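Local structure of core protein VP4 (Bluetongue virus, 2JHP) at residues D176-S181 against A331-L336; L323-G328 against R367-L372; L183-Y188 against F381-L386. The protein forms part of the inner viral capsid and acts as a multifunctional RNA-capping enzyme that binds S-adenosyl-L-homocysteine and guanine. All coordinates share one frame; numbering follows the deposited sequence.

Interaction 1. Residues D176-S181 against A331-L336. With SAH (S-adenosyl-L-homocysteine), chain C.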
loop_
_atom_site.group_PDB
_atom_site.type_symbol
_atom_site.label_atom_id
_atom_site.label_comp_id
_atom_site.label_asym_id
_atom_site.label_seq_id
_atom_site.Cartn_x
_atom_site.Cartn_y
_atom_site.Cartn_z
ATOM N N ASP A 176 -14.191 17.462 -1.460
ATOM C CA ASP A 176 -15.146 17.983 -0.489
ATOM C C ASP A 176 -15.096 19.508 -0.383
ATOM O O ASP A 176 -14.113 20.134 -0.783
ATOM C CB ASP A 176 -14.887 17.355 0.885
ATOM C CG ASP A 176 -15.185 15.855 0.908
ATOM O OD1 ASP A 176 -14.229 15.041 0.907
ATOM O OD2 ASP A 176 -16.382 15.494 0.913
ATOM N N GLU A 177 -16.166 20.095 0.151
ATOM C CA GLU A 177 -16.222 21.531 0.404
ATOM C C GLU A 177 -15.058 21.992 1.286
ATOM O O GLU A 177 -14.717 21.350 2.288
ATOM C CB GLU A 177 -17.571 21.942 1.014
ATOM C CG GLU A 177 -17.988 21.148 2.250
ATOM C CD GLU A 177 -19.245 21.682 2.920
ATOM O OE1 GLU A 177 -19.216 22.816 3.445
ATOM O OE2 GLU A 177 -20.264 20.958 2.933
ATOM N N LYS A 178 -14.465 23.112 0.884
ATOM C CA LYS A 178 -13.269 23.702 1.490
ATOM C C LYS A 178 -13.071 23.448 2.987
ATOM O O LYS A 178 -11.989 23.009 3.406
ATOM C CB LYS A 178 -13.250 25.198 1.169
ATOM C CG LYS A 178 -12.328 26.076 1.971
ATOM C CD LYS A 178 -12.749 27.542 1.757
ATOM C CE LYS A 178 -12.633 28.360 3.047
ATOM N NZ LYS A 178 -13.364 29.661 3.015
ATOM N N LEU A 179 -14.114 23.697 3.775
ATOM C CA LEU A 179 -14.006 23.645 5.237
ATOM C C LEU A 179 -14.015 22.246 5.880
ATOM O O LEU A 179 -13.457 22.076 6.970
ATOM C CB LEU A 179 -15.019 24.598 5.897
ATOM C CG LEU A 179 -14.530 26.060 5.925
ATOM C CD1 LEU A 179 -15.666 27.081 6.177
ATOM C CD2 LEU A 179 -13.373 26.244 6.930
ATOM N N VAL A 180 -14.631 21.257 5.227
ATOM C CA VAL A 180 -14.470 19.864 5.674
ATOM C C VAL A 180 -13.184 19.243 5.127
ATOM O O VAL A 180 -12.582 18.372 5.758
ATOM C CB VAL A 180 -15.743 18.932 5.461
ATOM C CG1 VAL A 180 -16.864 19.634 4.729
ATOM C CG2 VAL A 180 -15.381 17.604 4.799
ATOM N N SER A 181 -12.770 19.710 3.957
ATOM C CA SER A 181 -11.502 19.324 3.382
ATOM C C SER A 181 -10.378 19.810 4.280
ATOM O O SER A 181 -9.338 19.156 4.398
ATOM C CB SER A 181 -11.352 19.919 1.987
ATOM O OG SER A 181 -11.791 19.007 1.013
ATOM N N ALA A 331 -11.984 29.756 -7.124
ATOM C CA ALA A 331 -10.902 30.347 -7.921
ATOM C C ALA A 331 -10.556 31.782 -7.516
ATOM O O ALA A 331 -9.399 32.188 -7.598
ATOM C CB ALA A 331 -11.251 30.285 -9.399
ATOM N N ASP A 332 -11.567 32.535 -7.080
ATOM C CA ASP A 332 -11.392 33.930 -6.660
ATOM C C ASP A 332 -11.136 34.109 -5.157
ATOM O O ASP A 332 -10.914 35.231 -4.694
ATOM C CB ASP A 332 -12.578 34.803 -7.107
ATOM C CG ASP A 332 -13.945 34.235 -6.713
ATOM O OD1 ASP A 332 -14.044 33.272 -5.950
ATOM O OD2 ASP A 332 -14.962 34.771 -7.179
ATOM N N MET A 333 -11.166 33.006 -4.416
ATOM C CA MET A 333 -10.981 33.019 -2.968
ATOM C C MET A 333 -9.509 33.253 -2.590
ATOM O O MET A 333 -8.690 32.327 -2.605
ATOM C CB MET A 333 -11.518 31.699 -2.380
ATOM C CG MET A 333 -11.222 31.415 -0.904
ATOM S SD MET A 333 -12.022 32.501 0.289
ATOM C CE MET A 333 -13.698 32.653 -0.350
ATOM N N TYR A 334 -9.178 34.497 -2.250
ATOM C CA TYR A 334 -7.795 34.847 -1.899
ATOM C C TYR A 334 -7.492 34.658 -0.430
ATOM O O TYR A 334 -7.212 35.606 0.307
ATOM C CB TYR A 334 -7.437 36.249 -2.370
ATOM C CG TYR A 334 -7.194 36.287 -3.849
ATOM C CD1 TYR A 334 -8.182 36.739 -4.718
ATOM C CD2 TYR A 334 -5.986 35.843 -4.382
ATOM C CE1 TYR A 334 -7.974 36.766 -6.082
ATOM C CE2 TYR A 334 -5.764 35.857 -5.740
ATOM C CZ TYR A 334 -6.759 36.328 -6.588
ATOM O OH TYR A 334 -6.546 36.361 -7.940
ATOM N N GLU A 335 -7.534 33.397 -0.038
ATOM C CA GLU A 335 -7.343 32.970 1.334
ATOM C C GLU A 335 -6.550 31.671 1.316
ATOM O O GLU A 335 -6.818 30.769 0.511
ATOM C CB GLU A 335 -8.706 32.758 1.979
ATOM C CG GLU A 335 -8.687 32.389 3.428
ATOM C CD GLU A 335 -10.091 32.254 3.977
ATOM O OE1 GLU A 335 -10.759 33.299 4.138
ATOM O OE2 GLU A 335 -10.528 31.108 4.242
ATOM N N LEU A 336 -5.553 31.599 2.184
ATOM C CA LEU A 336 -4.743 30.400 2.331
ATOM C C LEU A 336 -4.924 29.877 3.736
ATOM O O LEU A 336 -5.745 30.401 4.494
ATOM C CB LEU A 336 -3.267 30.713 2.080
ATOM C CG LEU A 336 -2.914 31.416 0.766
ATOM C CD1 LEU A 336 -1.498 31.901 0.847
ATOM C CD2 LEU A 336 -3.104 30.526 -0.458
HETATM N N SAH C . -15.686 27.471 10.810
HETATM C CA SAH C . -16.999 27.965 10.285
HETATM C CB SAH C . -16.846 29.206 9.403
HETATM C CG SAH C . -16.264 30.412 10.134
HETATM S SD SAH C . -17.500 31.711 10.341
HETATM C C SAH C . -17.727 26.852 9.537
HETATM O O SAH C . -17.107 25.916 9.028
HETATM O OXT SAH C . -18.954 26.861 9.440
HETATM C "C5'" SAH C . -16.474 32.694 11.452
HETATM C "C4'" SAH C . -17.048 32.623 12.856
HETATM O "O4'" SAH C . -16.137 33.138 13.792
HETATM C "C3'" SAH C . -18.321 33.433 13.028
HETATM O "O3'" SAH C . -19.392 32.528 13.097
HETATM C "C2'" SAH C . -18.141 34.191 14.334
HETATM O "O2'" SAH C . -19.202 33.939 15.223
HETATM C "C1'" SAH C . -16.878 33.583 14.905
HETATM N N9 SAH C . -16.024 34.469 15.710
HETATM C C8 SAH C . -15.733 35.794 15.518
HETATM N N7 SAH C . -14.873 36.181 16.489
HETATM C C5 SAH C . -14.604 35.123 17.284
HETATM C C6 SAH C . -13.799 34.959 18.407
HETATM N N6 SAH C . -13.104 35.984 18.889
HETATM N N1 SAH C . -13.730 33.721 19.023
HETATM C C2 SAH C . -14.450 32.657 18.527
HETATM N N3 SAH C . -15.243 32.829 17.408
HETATM C C4 SAH C . -15.319 34.039 16.800
#
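The carboxylate of E335 is approached by the ammonium of K178 from one face, at the OE2 end: NZ stands well out of the carboxylate plane, and the 3.4 Å between K178 NZ and E335 OE2 makes a salt bridge with only a weak hydrogen bond. The sulfur of M333 lies on the same face, and M333 SD is 4.2 Å from K178 NZ. The other oxygen, OE1, is taken by K306 in a further salt bridge, so the two carboxylate oxygens serve different lysines.

A second flat group, the carboxylate of S-adenosyl-L-homocysteine, has the CD1 methyl of L179 over one face, with L179 CD1 3.4 Å from SAH O.

K178 reaches across the gap because CG stands anti to its backbone N (chi1 164°) and the chain bends at chi3, crossing the E335 side chain at about a right angle. At the start of this helix, S181 OG hydrogen-bonds D176 O from above the carbonyl plane.

K178 beside E335, E335 bonded to K306, and D265 touching L179 while binding the cofactor product together place two lysines, an aspartate and a glutamate around one site. That grouping is consistent with the K-D-K-E tetrad of 2'-O-methyltransferases, in which such charges gather around the ribose hydroxyl to be methylated.

Interaction 2. Residues L323-G328 against R367-L372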
loop_
_atom_site.group_PDB
_atom_site.type_symbol
_atom_site.label_atom_id
_atom_site.label_comp_id
_atom_site.label_asym_id
_atom_site.label_seq_id
_atom_site.Cartn_x
_atom_site.Cartn_y
_atom_site.Cartn_z
ATOM N N LEU A 323 2.567 28.359 4.422
ATOM C CA LEU A 323 1.303 28.863 3.904
ATOM C C LEU A 323 0.963 28.046 2.662
ATOM O O LEU A 323 1.797 27.881 1.764
ATOM C CB LEU A 323 1.388 30.352 3.557
ATOM C CG LEU A 323 1.787 31.353 4.648
ATOM C CD1 LEU A 323 2.095 32.727 4.033
ATOM C CD2 LEU A 323 0.727 31.482 5.729
ATOM N N PHE A 324 -0.244 27.498 2.613
ATOM C CA PHE A 324 -0.624 26.755 1.420
ATOM C C PHE A 324 -2.037 26.968 0.921
ATOM O O PHE A 324 -2.892 27.464 1.652
ATOM C CB PHE A 324 -0.308 25.262 1.541
ATOM C CG PHE A 324 -0.457 24.700 2.917
ATOM C CD1 PHE A 324 -1.643 24.842 3.622
ATOM C CD2 PHE A 324 0.592 23.982 3.487
ATOM C CE1 PHE A 324 -1.782 24.292 4.896
ATOM C CE2 PHE A 324 0.473 23.422 4.759
ATOM C CZ PHE A 324 -0.718 23.574 5.463
ATOM N N PRO A 325 -2.273 26.601 -0.352
ATOM C CA PRO A 325 -3.594 26.735 -0.956
ATOM C C PRO A 325 -4.597 25.781 -0.317
ATOM O O PRO A 325 -4.207 24.802 0.322
ATOM C CB PRO A 325 -3.356 26.366 -2.424
ATOM C CG PRO A 325 -1.869 26.402 -2.616
ATOM C CD PRO A 325 -1.291 26.032 -1.295
ATOM N N GLN A 326 -5.877 26.089 -0.487
ATOM C CA GLN A 326 -6.957 25.331 0.133
ATOM C C GLN A 326 -7.706 24.488 -0.887
ATOM O O GLN A 326 -8.252 25.024 -1.851
ATOM C CB GLN A 326 -7.945 26.267 0.830
ATOM C CG GLN A 326 -7.295 27.250 1.786
ATOM C CD GLN A 326 -8.306 27.906 2.682
ATOM O OE1 GLN A 326 -8.974 27.238 3.472
ATOM N NE2 GLN A 326 -8.437 29.216 2.565
ATOM N N PRO A 327 -7.723 23.161 -0.680
ATOM C CA PRO A 327 -8.509 22.268 -1.525
ATOM C C PRO A 327 -9.989 22.621 -1.431
ATOM O O PRO A 327 -10.485 22.892 -0.337
ATOM C CB PRO A 327 -8.257 20.881 -0.917
ATOM C CG PRO A 327 -7.072 21.023 -0.068
ATOM C CD PRO A 327 -6.999 22.436 0.379
ATOM N N GLY A 328 -10.676 22.630 -2.576
ATOM C CA GLY A 328 -12.118 22.881 -2.634
ATOM C C GLY A 328 -12.524 24.344 -2.536
ATOM O O GLY A 328 -13.718 24.659 -2.496
ATOM N N ARG A 367 -0.441 35.500 -4.257
ATOM C CA ARG A 367 -1.577 35.754 -5.142
ATOM C C ARG A 367 -1.588 34.725 -6.274
ATOM O O ARG A 367 -2.650 34.240 -6.665
ATOM C CB ARG A 367 -1.485 37.175 -5.699
ATOM C CG ARG A 367 -2.786 37.796 -6.165
ATOM C CD ARG A 367 -2.931 39.215 -5.609
ATOM N NE ARG A 367 -3.320 39.169 -4.195
ATOM C CZ ARG A 367 -3.319 40.214 -3.365
ATOM N NH1 ARG A 367 -2.934 41.427 -3.778
ATOM N NH2 ARG A 367 -3.703 40.039 -2.104
ATOM N N LYS A 368 -0.398 34.397 -6.784
ATOM C CA LYS A 368 -0.236 33.372 -7.813
ATOM C C LYS A 368 -0.713 32.010 -7.341
ATOM O O LYS A 368 -1.358 31.283 -8.099
ATOM C CB LYS A 368 1.223 33.255 -8.268
ATOM C CG LYS A 368 1.481 33.680 -9.713
ATOM C CD LYS A 368 1.073 32.609 -10.743
ATOM C CE LYS A 368 0.966 33.204 -12.149
ATOM N NZ LYS A 368 0.565 32.203 -13.173
ATOM N N MET A 369 -0.390 31.659 -6.099
ATOM C CA MET A 369 -0.741 30.342 -5.583
ATOM C C MET A 369 -2.234 30.063 -5.759
ATOM O O MET A 369 -2.615 29.033 -6.330
ATOM C CB MET A 369 -0.316 30.185 -4.120
ATOM C CG MET A 369 1.168 29.959 -3.929
ATOM S SD MET A 369 1.558 29.145 -2.368
ATOM C CE MET A 369 1.379 30.485 -1.206
ATOM N N VAL A 370 -3.063 30.995 -5.282
ATOM C CA VAL A 370 -4.513 30.940 -5.456
ATOM C C VAL A 370 -4.862 30.691 -6.926
ATOM O O VAL A 370 -5.571 29.744 -7.253
ATOM C CB VAL A 370 -5.185 32.247 -4.971
ATOM C CG1 VAL A 370 -6.680 32.282 -5.353
ATOM C CG2 VAL A 370 -4.984 32.436 -3.465
ATOM N N GLU A 371 -4.331 31.528 -7.807
ATOM C CA GLU A 371 -4.613 31.443 -9.248
ATOM C C GLU A 371 -4.166 30.129 -9.880
ATOM O O GLU A 371 -4.750 29.688 -10.870
ATOM C CB GLU A 371 -3.950 32.602 -9.979
ATOM C CG GLU A 371 -4.392 33.950 -9.459
ATOM C CD GLU A 371 -3.382 35.046 -9.729
ATOM O OE1 GLU A 371 -2.495 34.865 -10.603
ATOM O OE2 GLU A 371 -3.485 36.097 -9.059
ATOM N N LEU A 372 -3.131 29.516 -9.312
ATOM C CA LEU A 372 -2.601 28.266 -9.837
ATOM C C LEU A 372 -3.324 27.028 -9.305
ATOM O O LEU A 372 -3.491 26.061 -10.041
ATOM C CB LEU A 372 -1.094 28.137 -9.557
ATOM C CG LEU A 372 -0.080 28.960 -10.361
ATOM C CD1 LEU A 372 1.328 28.748 -9.810
ATOM C CD2 LEU A 372 -0.125 28.602 -11.832
#
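M369 reaches from helix 363-373 to L323 and P325, and its side chain can be followed outward atom by atom. CB leaves the helix pointing at the segment 323-328, and CG follows anti to the carbonyl carbon (chi1 -76°); neither makes a close contact with that segment, and they serve mainly to carry the thioether across. SD is the first atom to arrive, with M369 SD 4.4 Å from P325 CD, a loose apolar contact with the proline ring. A bend at chi3 (-77°) then turns the terminal methyl toward L323, so that M369 CE comes to rest 4.0 Å from L323 O. The isobutyl group of L323 stays slightly farther from the thioether.

The backbones come closest at P325 and V370, whose CA atoms are 6.2 Å apart, although the side chain of V370 does not share in the contact. The CB of F324 is directed away from helix 363-373, and its ring touches Y185 and L386, while P325 also meets L382; the chain here is thus wedged between helix 363-373 and the helices behind it. M369 in turn touches L336 of the adjoining strand 335-341 and I166 of a loop.

No hydrogen bond or ion pair joins the two segments. Their meeting is buried van der Waals packing, which seats helix 363-373 against the edge strand 322-324 of the methyltransferase-like sheet. A thioether suits such a place, being long and apolar enough to lie against both a proline ring and a backbone carbonyl without demanding a polar partner.

Interaction 3. Residues L183-Y188 against F381-L386. With GUN (guanine), chain D.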
loop_
_atom_site.group_PDB
_atom_site.type_symbol
_atom_site.label_atom_id
_atom_site.label_comp_id
_atom_site.label_asym_id
_atom_site.label_seq_id
_atom_site.Cartn_x
_atom_site.Cartn_y
_atom_site.Cartn_z
ATOM N N LEU A 183 -10.337 20.100 7.674
ATOM C CA LEU A 183 -10.220 19.050 8.676
ATOM C C LEU A 183 -9.642 17.761 8.097
ATOM O O LEU A 183 -8.860 17.094 8.761
ATOM C CB LEU A 183 -11.566 18.777 9.355
ATOM C CG LEU A 183 -12.309 19.932 10.053
ATOM C CD1 LEU A 183 -13.727 19.518 10.359
ATOM C CD2 LEU A 183 -11.599 20.422 11.321
ATOM N N ASP A 184 -9.996 17.433 6.857
ATOM C CA ASP A 184 -9.507 16.212 6.210
ATOM C C ASP A 184 -7.998 16.021 6.206
ATOM O O ASP A 184 -7.524 14.915 6.481
ATOM C CB ASP A 184 -10.000 16.118 4.775
ATOM C CG ASP A 184 -11.362 15.521 4.672
ATOM O OD1 ASP A 184 -11.852 14.976 5.681
ATOM O OD2 ASP A 184 -11.948 15.605 3.571
ATOM N N TYR A 185 -7.243 17.074 5.866
ATOM C CA TYR A 185 -5.789 16.966 5.851
ATOM C C TYR A 185 -5.089 17.327 7.170
ATOM O O TYR A 185 -3.949 16.935 7.388
ATOM C CB TYR A 185 -5.207 17.744 4.681
ATOM C CG TYR A 185 -5.321 19.238 4.792
ATOM C CD1 TYR A 185 -4.449 19.968 5.596
ATOM C CD2 TYR A 185 -6.279 19.935 4.060
ATOM C CE1 TYR A 185 -4.551 21.347 5.689
ATOM C CE2 TYR A 185 -6.380 21.305 4.142
ATOM C CZ TYR A 185 -5.512 22.008 4.957
ATOM O OH TYR A 185 -5.604 23.380 5.035
ATOM N N ILE A 186 -5.738 18.088 8.039
ATOM C CA ILE A 186 -5.075 18.473 9.282
ATOM C C ILE A 186 -5.307 17.463 10.409
ATOM O O ILE A 186 -4.424 17.257 11.227
ATOM C CB ILE A 186 -5.434 19.926 9.730
ATOM C CG1 ILE A 186 -4.397 20.491 10.717
ATOM C CG2 ILE A 186 -6.846 19.988 10.317
ATOM C CD1 ILE A 186 -3.013 20.776 10.136
ATOM N N VAL A 187 -6.485 16.841 10.455
ATOM C CA VAL A 187 -6.806 15.882 11.524
ATOM C C VAL A 187 -6.191 14.514 11.224
ATOM O O VAL A 187 -6.570 13.856 10.255
ATOM C CB VAL A 187 -8.335 15.731 11.745
ATOM C CG1 VAL A 187 -8.638 14.697 12.850
ATOM C CG2 VAL A 187 -8.987 17.075 12.071
ATOM N N TYR A 188 -5.233 14.100 12.048
ATOM C CA TYR A 188 -4.637 12.749 11.943
ATOM C C TYR A 188 -4.190 12.128 13.283
ATOM O O TYR A 188 -4.598 11.028 13.613
ATOM C CB TYR A 188 -3.487 12.709 10.923
ATOM C CG TYR A 188 -2.726 11.403 10.961
ATOM C CD1 TYR A 188 -3.326 10.196 10.531
ATOM C CD2 TYR A 188 -1.420 11.348 11.443
ATOM C CE1 TYR A 188 -2.654 8.999 10.571
ATOM C CE2 TYR A 188 -0.735 10.130 11.488
ATOM C CZ TYR A 188 -1.372 8.970 11.046
ATOM O OH TYR A 188 -0.711 7.764 11.074
ATOM N N PHE A 381 -5.996 15.991 -5.258
ATOM C CA PHE A 381 -4.595 15.638 -5.122
ATOM C C PHE A 381 -3.815 16.631 -4.258
ATOM O O PHE A 381 -2.823 16.264 -3.629
ATOM C CB PHE A 381 -3.970 15.437 -6.498
ATOM C CG PHE A 381 -4.608 14.319 -7.284
ATOM C CD1 PHE A 381 -5.278 14.578 -8.478
ATOM C CD2 PHE A 381 -4.544 13.001 -6.819
ATOM C CE1 PHE A 381 -5.871 13.543 -9.206
ATOM C CE2 PHE A 381 -5.132 11.963 -7.533
ATOM C CZ PHE A 381 -5.798 12.239 -8.732
ATOM N N LEU A 382 -4.266 17.882 -4.215
ATOM C CA LEU A 382 -3.693 18.829 -3.262
ATOM C C LEU A 382 -3.964 18.327 -1.844
ATOM O O LEU A 382 -3.045 18.206 -1.035
ATOM C CB LEU A 382 -4.237 20.257 -3.467
ATOM C CG LEU A 382 -3.723 21.335 -2.494
ATOM C CD1 LEU A 382 -2.177 21.427 -2.488
ATOM C CD2 LEU A 382 -4.326 22.688 -2.779
ATOM N N LYS A 383 -5.224 18.005 -1.559
ATOM C CA LYS A 383 -5.587 17.490 -0.250
ATOM C C LYS A 383 -4.711 16.298 0.133
ATOM O O LYS A 383 -4.128 16.290 1.206
ATOM C CB LYS A 383 -7.065 17.119 -0.188
ATOM C CG LYS A 383 -7.588 17.026 1.226
ATOM C CD LYS A 383 -9.095 16.996 1.277
ATOM C CE LYS A 383 -9.646 15.654 0.859
ATOM N NZ LYS A 383 -11.133 15.657 0.912
ATOM N N LYS A 384 -4.598 15.317 -0.755
ATOM C CA LYS A 384 -3.739 14.156 -0.523
ATOM C C LYS A 384 -2.343 14.561 -0.072
ATOM O O LYS A 384 -1.885 14.151 0.998
ATOM C CB LYS A 384 -3.658 13.276 -1.782
ATOM C CG LYS A 384 -3.116 11.863 -1.547
ATOM C CD LYS A 384 -3.415 10.954 -2.738
ATOM C CE LYS A 384 -2.412 9.806 -2.875
ATOM N NZ LYS A 384 -1.067 10.279 -3.340
ATOM N N ARG A 385 -1.696 15.385 -0.895
ATOM C CA ARG A 385 -0.326 15.844 -0.698
ATOM C C ARG A 385 -0.092 16.660 0.576
ATOM O O ARG A 385 0.995 16.608 1.155
ATOM C CB ARG A 385 0.115 16.682 -1.889
ATOM C CG ARG A 385 0.487 15.896 -3.114
ATOM C CD ARG A 385 1.379 16.762 -3.969
ATOM N NE ARG A 385 1.215 16.529 -5.401
ATOM C CZ ARG A 385 1.673 17.354 -6.337
ATOM N NH1 ARG A 385 2.318 18.464 -5.982
ATOM N NH2 ARG A 385 1.486 17.073 -7.620
ATOM N N LEU A 386 -1.090 17.438 0.987
ATOM C CA LEU A 386 -1.005 18.178 2.235
ATOM C C LEU A 386 -1.003 17.165 3.389
ATOM O O LEU A 386 -0.125 17.170 4.242
ATOM C CB LEU A 386 -2.173 19.174 2.362
ATOM C CG LEU A 386 -2.231 20.440 1.494
ATOM C CD1 LEU A 386 -3.582 21.139 1.625
ATOM C CD2 LEU A 386 -1.126 21.422 1.849
HETATM N N9 GUN D . -6.488 11.316 0.484
HETATM C C8 GUN D . -6.669 10.007 0.678
HETATM N N7 GUN D . -7.046 9.791 1.939
HETATM C C5 GUN D . -7.110 10.967 2.553
HETATM C C6 GUN D . -7.446 11.331 3.854
HETATM O O6 GUN D . -7.763 10.477 4.683
HETATM N N1 GUN D . -7.420 12.695 4.193
HETATM C C2 GUN D . -7.044 13.630 3.198
HETATM N N2 GUN D . -7.002 14.917 3.491
HETATM N N3 GUN D . -6.729 13.244 1.948
HETATM C C4 GUN D . -6.757 11.942 1.620
#
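Y185 and L386 make the tight half of this contact. The methyl CD1 of L386 sits almost squarely over the tyrosine ring, 3.8 Å from the Y185 centroid and 11° off the ring normal, a CH-pi contact. L386 CB adds to it nearer CG of the ring, while K383 CG lies at the ring's edge. The chi1 of Y185 (69°), which sets CG between the backbone N and the carbonyl carbon, lays the ring alongside L386, the two side chains pointing the same way.

Closer still, and polar, is the salt bridge between K383 NZ and D184 OD2, a 2.8 Å hydrogen bond. NZ meets OD2 on its anti side, 22° out of the carboxylate plane, and D176 gives the same ammonium a second acidic partner. Since D176 and D184 bring like charges close together, the shared lysine probably offsets their repulsion.

Guanine lies beside these residues. Its N1 and N2 both donate to the carbonyl of D184, with GUN N2 3.0 Å from D184 O, and R214 and N141 bind it from elsewhere. Contact is looser toward the partly exposed residues of helix 380-391: K384 CG is 4.0 Å from GUN N9, and its ammonium turns to E388 instead. A purine held in this way is consistent with recognition of a cap guanine.

Helix 178-186 is thereby sandwiched, with I186 and L183 on strand 260-264, L183 and D184 against F207 of helix 202-210, and Y185 facing helix 380-391.

How the interactions relate
Interactions 1 and 2 use the neighbouring strands 335-341 and 322-324 of one methyltransferase-type sheet, and interaction 3 joins two helices, one of which lies on strand 260-264. Centred about 9 Å apart, the first two meet where the loop after strand 322-324 passes strand 335-341, Q326 NE2 lying 3.0 Å from E335 O, a probable hydrogen bond. Interactions 1 and 3 share helix 178-186: its start faces the cofactor product and its later turns face guanine, and D176 OD1 is 3.2 Å from K383 NZ. Interaction 2 packs on interaction 3 through F324 CD2 and L386 CD2, 3.5 Å apart. The K178 side chain is about 12 Å from guanine, so suspected tetrad and guanine pocket are distinct but linked.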